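Local coordinates for protein beta-1,4-exocellulase (Thermobifida fusca, PDB 4B4H) that hydrolyses beta-1,4 linkages of cellulose as a secreted family 6 cellobiohydrolase, of which this chain is the catalytic domain, at residues Ala227-Thr232 with Asp318-Pro323; Asn5-Ala10 with Pro74-Val79; Asp136-Leu141 with Asp203-Ala208. One frame throughout, in Å; residues are numbered along the deposited sequence.

Contact 1 of 3, residues Ala227-Thr232 with Asp318-Pro323; sequences ANYSAT and DRRIHP
Arg-320 lies flat against the backbone and CB of Tyr-229, and its guanidinium group organises the whole meeting of the two loops. CB of Tyr-229 sits over the centre of one guanidinium face, 3.8 Å from CZ of Arg-320, while CA of Pro-323 covers the opposite face nearer its rim. The edge is used differently. Asp-318 grips it side-on: NE of Arg-320 gives an almost straight bond of 2.9 Å to the syn lone pair of Asp-318 OD1, and NH2 of Arg-320 completes a salt bridge to Asp-318 OD2 at 2.8 Å. With both acceptors close to the guanidinium plane, the group is held against rotation. The bend at chi3 (-71°) brings the head of Arg-320 back alongside Asp-318, edge to edge with its carboxylate, whose OD1 also takes the backbone N of Arg-320 in an Asx turn.

Across the contact the bonds are weak. NH2 of Arg-320 reaches Ser-230 OG in the guanidinium plane at 2.9 Å, with an N-H...O angle of only 128°; the stronger partner of Ser-230 OG is ND1 of His-188. NH1 of Arg-320 makes an equally bent, weak bond to Asn-228 OD1 at 2.7 Å; here the amide and guanidinium planes stand 65° apart. That oxygen also receives the backbone N of Tyr-229. Two waters fill in, one joining Asn-228 ND2 to Pro-323 O, the other Ala-231 N to Asp-318 OD2.

The ring of Tyr-229 leads away from Arg-320, and its OH bonds to Asp-359, the predicted proton acceptor. Asn-228 and His-188 are predicted substrate ligands, so this buried arginine-carboxylate pair is probably second-shell support for the glycoside hydrolase family 6 active site.

Contact 2 of 3, residues Asn5-Ala10 with Pro74-Val79; sequences NPFEGA and PLTIQV
Thr-76 meets the turn at 5-10 with both branches of its side chain. Its hydroxyl OG1 donates to Pro-6 O at 2.8 Å, arriving from above the carbonyl plane, 44° out of it. The methyl CG2 takes the other role, a CH-pi contact over one face of the Phe-7 ring, 4.1 Å from the ring centroid. One torsion serves both: chi1 of -59° sets OG1 opposite the carbonyl carbon of Thr-76 and CG2 opposite its backbone N. CB of Ala-10 packs beside the hydroxyl, 3.3 Å from Thr-76 OG1. At the ring's far end Gln-78 comes up at the edge, its amide plane perpendicular to the Phe-7 ring.

Toward the start of the strand, Ala-10 CB lies 4.1 Å from Pro-74 CB, and CA of Ala-10 points a C-H at Pro-74 O. A water bridges that oxygen and Gly-9 O.

Two overlapping turns shape the loop, type I from Asn-5 to Glu-8 and type II from Phe-7 to Ala-10; an Asx turn, Phe-7 N to Asn-5 OD1 at 3.0 Å, steadies the first. Farther out, Arg-128 of strand 127-133 bonds to Pro-6 O, giving that carbonyl a second donor, while strand 346-350 packs on Phe-7. The loop runs on into strand 11-12, which pairs in parallel with strand 75-81 in the central sheet of the family 6 barrel-like fold.

Contact 3 of 3, residues Asp136-Leu141 with Asp203-Ala208; sequences DSLPNL and DIFYEA
Leu-138 packs against helix 198-209, and the side chains that meet here are all apolar. Its CD1 lodges between two helix residues, 3.5 Å from Ala-208 CB and 3.9 Å from Phe-205 CD1, while Leu-138 CB rests 4.1 Å from Ile-204 CG2. With chi1 at -64°, CG of Leu-138 turns opposite its carbonyl carbon, which extends the branch along the helix toward Ala-208.

Aliphatic groups meet the aromatic one at its rim. The Phe-205 ring receives Leu-138 CD1 in its plane and Pro-139 CG near it, the latter 4.1 Å from Phe-205 CE1, so neither touches a face.

Between purely aliphatic chains the fit is tight: CD1 of Ile-204 is 3.5 Å from Leu-141 CB, closer than carbons usually come, and it also lies against the carbonyl oxygen of Leu-138. Replacing Ile-204 by an alanine removes CG2 and the CG1-CD1 arm and is likely to leave a gap beside Leu-138 CB and Leu-141 CB.

Within 136-141, ND2 of Asn-140 gives a nearly straight 3.1 Å bond to OD1 of Asp-136, met from above the carboxylate plane, and another to Ser-137 O, which also takes the backbone N of Asn-140 in a type I turn. OD1 of Asn-140 goes on to Asn-144.

Asp-136 is the predicted proton donor, with the predicted active-site Asp-88 close by, and Pro-139 touches Trp-191, a predicted substrate ligand. The contact joins helix 198-209 to the loop after strand 127-133 and probably helps hold that loop, which carries the presumed general acid of a family 6 hydrolase.

In the fold
From the N terminus, contact 2 comes first, closing the run from the entry loop at 5-10 to strand 75-81 of the central sheet. Contact 3 follows, joining the loop beyond strand 127-133 to helix 198-209 and enclosing strand 180-185. Contact 1 is last: it brings the loop after strand 221-224 against the one after helix 308-315. The three are in series, none nested or crossing, and they do not touch; the centres of contacts 1 and 3 are about 22 Å apart. Contacts 1 and 3 include or adjoin predicted active-site residues, whereas contact 2 lies across the chain's centre from contact 1.

Contact 1 of 3, residues Ala227-Thr232 with Asp318-Pro323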
# COMPACT_ATOMS: atom_id res chain seq x y z
N ALA A 227 0.52 -2.07 -1.96
CA ALA A 227 0.06 -2.57 -3.26
C ALA A 227 0.65 -1.83 -4.47
O ALA A 227 0.14 -1.97 -5.60
CB ALA A 227 -1.47 -2.56 -3.33
N ASN A 228 1.73 -1.07 -4.25
CA ASN A 228 2.34 -0.29 -5.34
C ASN A 228 3.71 -0.85 -5.71
O ASN A 228 4.04 -2.01 -5.41
CB ASN A 228 2.41 1.22 -4.99
CG ASN A 228 2.28 2.15 -6.21
OD1 ASN A 228 3.20 2.29 -7.00
ND2 ASN A 228 1.13 2.83 -6.31
N TYR A 229 4.48 -0.05 -6.43
CA TYR A 229 5.65 -0.58 -7.13
C TYR A 229 6.90 0.31 -7.01
O TYR A 229 7.92 0.02 -7.63
CB TYR A 229 5.32 -0.79 -8.62
CG TYR A 229 4.15 -1.72 -8.92
CD1 TYR A 229 2.84 -1.23 -9.01
CD2 TYR A 229 4.36 -3.08 -9.14
CE1 TYR A 229 1.77 -2.08 -9.29
CE2 TYR A 229 3.29 -3.92 -9.41
CZ TYR A 229 2.00 -3.41 -9.51
OH TYR A 229 0.96 -4.27 -9.80
N SER A 230 6.81 1.37 -6.21
CA SER A 230 7.89 2.34 -6.06
C SER A 230 9.08 1.67 -5.37
O SER A 230 8.88 0.78 -4.54
CB SER A 230 7.43 3.59 -5.31
OG SER A 230 6.75 4.47 -6.21
N ALA A 231 10.28 2.04 -5.78
CA ALA A 231 11.51 1.39 -5.33
C ALA A 231 11.80 1.73 -3.87
O ALA A 231 11.62 2.87 -3.46
CB ALA A 231 12.68 1.79 -6.22
N THR A 232 12.25 0.73 -3.09
CA THR A 232 12.69 0.96 -1.71
C THR A 232 13.89 1.91 -1.70
O THR A 232 13.83 2.99 -1.09
CB THR A 232 13.06 -0.35 -1.00
OG1 THR A 232 11.95 -1.25 -1.02
CG2 THR A 232 13.41 -0.06 0.44
N ASP A 318 12.85 1.06 -10.88
CA ASP A 318 11.43 1.27 -11.14
C ASP A 318 11.31 1.73 -12.59
O ASP A 318 11.63 2.89 -12.89
CB ASP A 318 10.87 2.33 -10.18
CG ASP A 318 9.36 2.55 -10.33
OD1 ASP A 318 8.73 2.10 -11.32
OD2 ASP A 318 8.81 3.21 -9.43
N ARG A 319 10.87 0.83 -13.47
CA ARG A 319 10.84 1.08 -14.91
C ARG A 319 9.49 1.57 -15.43
O ARG A 319 9.26 1.63 -16.64
CB ARG A 319 11.26 -0.17 -15.69
CG ARG A 319 12.65 -0.66 -15.34
CD ARG A 319 13.13 -1.65 -16.39
NE ARG A 319 12.16 -2.73 -16.60
CZ ARG A 319 12.13 -3.86 -15.90
NH1 ARG A 319 13.06 -4.10 -14.98
NH2 ARG A 319 11.21 -4.78 -16.16
N ARG A 320 8.60 1.95 -14.53
CA ARG A 320 7.27 2.37 -14.97
C ARG A 320 7.32 3.62 -15.86
O ARG A 320 8.29 4.37 -15.85
CB ARG A 320 6.40 2.63 -13.77
CG ARG A 320 5.94 1.37 -13.08
CD ARG A 320 5.08 1.72 -11.89
NE ARG A 320 5.86 2.30 -10.81
CZ ARG A 320 5.33 2.81 -9.70
NH1 ARG A 320 4.01 2.87 -9.54
NH2 ARG A 320 6.13 3.30 -8.75
N ILE A 321 6.25 3.87 -16.60
CA ILE A 321 6.20 5.07 -17.44
C ILE A 321 6.05 6.32 -16.57
O ILE A 321 6.62 7.36 -16.86
CB ILE A 321 5.09 4.99 -18.53
CG1 ILE A 321 5.35 3.79 -19.45
CG2 ILE A 321 5.00 6.29 -19.33
CD1 ILE A 321 4.25 3.46 -20.44
N HIS A 322 5.28 6.18 -15.49
CA HIS A 322 4.92 7.28 -14.62
C HIS A 322 4.59 6.71 -13.27
O HIS A 322 4.02 5.62 -13.21
CB HIS A 322 3.67 7.95 -15.17
CG HIS A 322 3.33 9.23 -14.48
ND1 HIS A 322 2.57 9.29 -13.37
CD2 HIS A 322 3.64 10.55 -14.81
CE1 HIS A 322 2.43 10.56 -12.99
NE2 HIS A 322 3.07 11.34 -13.87
N PRO A 323 4.95 7.41 -12.17
CA PRO A 323 4.68 6.83 -10.84
C PRO A 323 3.19 6.67 -10.49
O PRO A 323 2.87 5.90 -9.59
CB PRO A 323 5.40 7.77 -9.87
CG PRO A 323 5.59 9.04 -10.61
CD PRO A 323 5.66 8.71 -12.08
O HOH W 1 0.96 4.53 -8.24
O HOH W 2 10.35 4.29 -7.45

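Contact 2 of 3, residues Asn5-Ala10 with Pro74-Val79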
# COMPACT_ATOMS: atom_id res chain seq x y z
N ASN A 5 7.76 -2.62 18.41
CA ASN A 5 7.75 -3.04 17.03
C ASN A 5 7.07 -4.40 16.98
O ASN A 5 7.63 -5.39 17.45
CB ASN A 5 9.18 -3.15 16.50
CG ASN A 5 9.24 -3.53 15.03
OD1 ASN A 5 8.24 -3.93 14.42
ND2 ASN A 5 10.43 -3.40 14.45
N PRO A 6 5.84 -4.45 16.46
CA PRO A 6 5.14 -5.73 16.55
C PRO A 6 5.78 -6.85 15.74
O PRO A 6 5.50 -8.02 15.98
CB PRO A 6 3.74 -5.41 16.01
CG PRO A 6 3.89 -4.12 15.26
CD PRO A 6 4.98 -3.37 15.94
N PHE A 7 6.62 -6.49 14.76
CA PHE A 7 7.33 -7.46 13.94
C PHE A 7 8.59 -8.02 14.61
O PHE A 7 9.11 -9.06 14.21
CB PHE A 7 7.67 -6.83 12.58
CG PHE A 7 6.46 -6.48 11.78
CD1 PHE A 7 5.84 -7.42 10.95
CD2 PHE A 7 5.91 -5.20 11.86
CE1 PHE A 7 4.71 -7.09 10.21
CE2 PHE A 7 4.77 -4.87 11.14
CZ PHE A 7 4.18 -5.81 10.31
N GLU A 8 9.05 -7.32 15.65
CA GLU A 8 10.28 -7.70 16.35
C GLU A 8 10.05 -8.95 17.22
O GLU A 8 9.11 -9.00 18.01
CB GLU A 8 10.78 -6.52 17.18
CG GLU A 8 12.04 -6.78 17.98
CD GLU A 8 12.61 -5.51 18.57
OE1 GLU A 8 11.84 -4.59 18.92
OE2 GLU A 8 13.85 -5.42 18.69
N GLY A 9 10.90 -9.96 17.03
CA GLY A 9 10.81 -11.22 17.78
C GLY A 9 9.51 -11.99 17.62
O GLY A 9 9.07 -12.68 18.54
N ALA A 10 8.89 -11.86 16.45
CA ALA A 10 7.64 -12.52 16.16
C ALA A 10 7.75 -13.39 14.91
O ALA A 10 8.46 -13.03 13.97
CB ALA A 10 6.54 -11.48 15.97
N PRO A 74 5.29 -15.10 20.25
CA PRO A 74 4.71 -13.98 19.50
C PRO A 74 4.57 -14.25 17.99
O PRO A 74 5.48 -14.79 17.38
CB PRO A 74 5.68 -12.83 19.77
CG PRO A 74 6.27 -13.16 21.11
CD PRO A 74 6.40 -14.65 21.12
N LEU A 75 3.42 -13.88 17.41
CA LEU A 75 3.18 -13.98 15.98
C LEU A 75 2.38 -12.77 15.51
O LEU A 75 1.57 -12.23 16.27
CB LEU A 75 2.45 -15.29 15.61
CG LEU A 75 2.22 -15.53 14.10
CD1 LEU A 75 2.43 -16.99 13.70
CD2 LEU A 75 0.84 -15.06 13.67
N THR A 76 2.59 -12.39 14.24
CA THR A 76 2.09 -11.15 13.68
C THR A 76 1.35 -11.42 12.37
O THR A 76 1.90 -12.03 11.44
CB THR A 76 3.27 -10.18 13.48
OG1 THR A 76 3.88 -9.96 14.75
CG2 THR A 76 2.81 -8.84 12.91
N ILE A 77 0.09 -10.99 12.35
CA ILE A 77 -0.79 -11.08 11.18
C ILE A 77 -1.18 -9.66 10.75
O ILE A 77 -1.52 -8.81 11.58
CB ILE A 77 -2.08 -11.92 11.43
CG1 ILE A 77 -2.93 -12.03 10.15
CG2 ILE A 77 -2.91 -11.32 12.57
CD1 ILE A 77 -4.10 -12.99 10.22
N GLN A 78 -1.15 -9.44 9.46
CA GLN A 78 -1.48 -8.14 8.96
C GLN A 78 -2.89 -8.16 8.36
O GLN A 78 -3.20 -8.99 7.70
CB GLN A 78 -0.45 -7.71 7.90
CG GLN A 78 0.99 -7.64 8.34
CD GLN A 78 1.91 -7.61 7.16
OE1 GLN A 78 2.36 -8.59 6.70
NE2 GLN A 78 2.16 -6.45 6.70
N VAL A 79 -3.69 -7.21 8.73
CA VAL A 79 -5.08 -7.12 8.27
C VAL A 79 -5.26 -5.75 7.61
O VAL A 79 -4.97 -4.73 8.22
CB VAL A 79 -6.07 -7.25 9.46
CG1 VAL A 79 -7.49 -6.91 9.02
CG2 VAL A 79 -6.06 -8.65 10.08
O HOH W 3 8.07 -15.72 18.32

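Contact 3 of 3, residues Asp136-Leu141 with Asp203-Ala208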
# COMPACT_ATOMS: atom_id res chain seq x y z
N ASP A 136 -5.20 4.44 -0.33
CA ASP A 136 -5.79 5.29 -1.38
C ASP A 136 -6.89 6.20 -0.79
O ASP A 136 -7.96 6.37 -1.43
CB ASP A 136 -6.35 4.45 -2.53
CG ASP A 136 -6.77 5.29 -3.72
OD1 ASP A 136 -6.20 6.38 -3.91
OD2 ASP A 136 -7.68 4.89 -4.46
N SER A 137 -6.65 6.79 0.38
CA SER A 137 -7.65 7.63 1.05
C SER A 137 -7.17 9.06 1.24
O SER A 137 -7.19 9.85 0.30
CB SER A 137 -8.11 7.01 2.39
OG SER A 137 -7.03 6.83 3.30
N LEU A 138 -6.69 9.37 2.44
CA LEU A 138 -6.38 10.74 2.84
C LEU A 138 -5.59 11.61 1.85
O LEU A 138 -5.89 12.80 1.72
CB LEU A 138 -5.69 10.74 4.21
CG LEU A 138 -6.55 10.22 5.37
CD1 LEU A 138 -5.77 10.19 6.67
CD2 LEU A 138 -7.86 10.99 5.53
N PRO A 139 -4.56 11.05 1.18
CA PRO A 139 -3.78 11.95 0.31
C PRO A 139 -4.56 12.45 -0.93
O PRO A 139 -4.17 13.46 -1.53
CB PRO A 139 -2.55 11.10 -0.08
CG PRO A 139 -2.43 10.10 1.05
CD PRO A 139 -3.86 9.76 1.38
N ASN A 140 -5.67 11.79 -1.27
CA ASN A 140 -6.56 12.30 -2.32
C ASN A 140 -7.12 13.68 -1.97
O ASN A 140 -7.33 14.51 -2.85
CB ASN A 140 -7.71 11.34 -2.59
CG ASN A 140 -7.26 10.08 -3.31
OD1 ASN A 140 -6.91 10.10 -4.48
ND2 ASN A 140 -7.31 8.97 -2.60
N LEU A 141 -7.34 13.92 -0.67
CA LEU A 141 -7.89 15.19 -0.20
C LEU A 141 -6.88 16.33 -0.21
O LEU A 141 -7.24 17.48 0.03
CB LEU A 141 -8.55 15.04 1.17
CG LEU A 141 -9.51 13.85 1.28
CD1 LEU A 141 -10.08 13.77 2.68
CD2 LEU A 141 -10.63 13.91 0.26
N ASP A 203 -0.31 17.19 7.55
CA ASP A 203 -1.38 17.90 8.25
C ASP A 203 -2.67 17.08 8.28
O ASP A 203 -3.30 16.98 9.34
CB ASP A 203 -1.65 19.26 7.61
CG ASP A 203 -0.51 20.24 7.85
OD1 ASP A 203 0.32 20.00 8.76
OD2 ASP A 203 -0.46 21.28 7.15
N ILE A 204 -3.02 16.48 7.14
CA ILE A 204 -4.22 15.67 7.02
C ILE A 204 -4.14 14.35 7.80
O ILE A 204 -5.13 13.91 8.37
CB ILE A 204 -4.69 15.44 5.55
CG1 ILE A 204 -6.18 15.08 5.54
CG2 ILE A 204 -3.87 14.38 4.83
CD1 ILE A 204 -6.86 15.21 4.20
N PHE A 205 -2.95 13.74 7.85
CA PHE A 205 -2.77 12.56 8.70
C PHE A 205 -3.08 12.89 10.16
O PHE A 205 -3.74 12.11 10.86
CB PHE A 205 -1.34 12.01 8.57
CG PHE A 205 -0.98 11.51 7.20
CD1 PHE A 205 -1.96 11.00 6.34
CD2 PHE A 205 0.34 11.51 6.77
CE1 PHE A 205 -1.61 10.54 5.08
CE2 PHE A 205 0.70 11.05 5.52
CZ PHE A 205 -0.29 10.56 4.67
N TYR A 206 -2.63 14.07 10.58
CA TYR A 206 -2.78 14.53 11.95
C TYR A 206 -4.24 14.85 12.23
O TYR A 206 -4.76 14.47 13.27
CB TYR A 206 -1.89 15.76 12.20
CG TYR A 206 -1.85 16.21 13.65
CD1 TYR A 206 -0.97 15.61 14.57
CD2 TYR A 206 -2.69 17.22 14.10
CE1 TYR A 206 -0.95 16.01 15.90
CE2 TYR A 206 -2.66 17.64 15.42
CZ TYR A 206 -1.79 17.03 16.31
OH TYR A 206 -1.78 17.45 17.62
N GLU A 207 -4.89 15.51 11.29
CA GLU A 207 -6.33 15.77 11.37
C GLU A 207 -7.09 14.47 11.63
O GLU A 207 -7.89 14.40 12.57
CB GLU A 207 -6.84 16.48 10.11
CG GLU A 207 -8.32 16.87 10.13
CD GLU A 207 -8.79 17.51 8.83
OE1 GLU A 207 -8.01 17.56 7.86
OE2 GLU A 207 -9.96 17.96 8.77
N ALA A 208 -6.82 13.45 10.81
CA ALA A 208 -7.52 12.14 10.90
C ALA A 208 -7.30 11.46 12.24
O ALA A 208 -8.22 10.94 12.85
CB ALA A 208 -7.08 11.21 9.77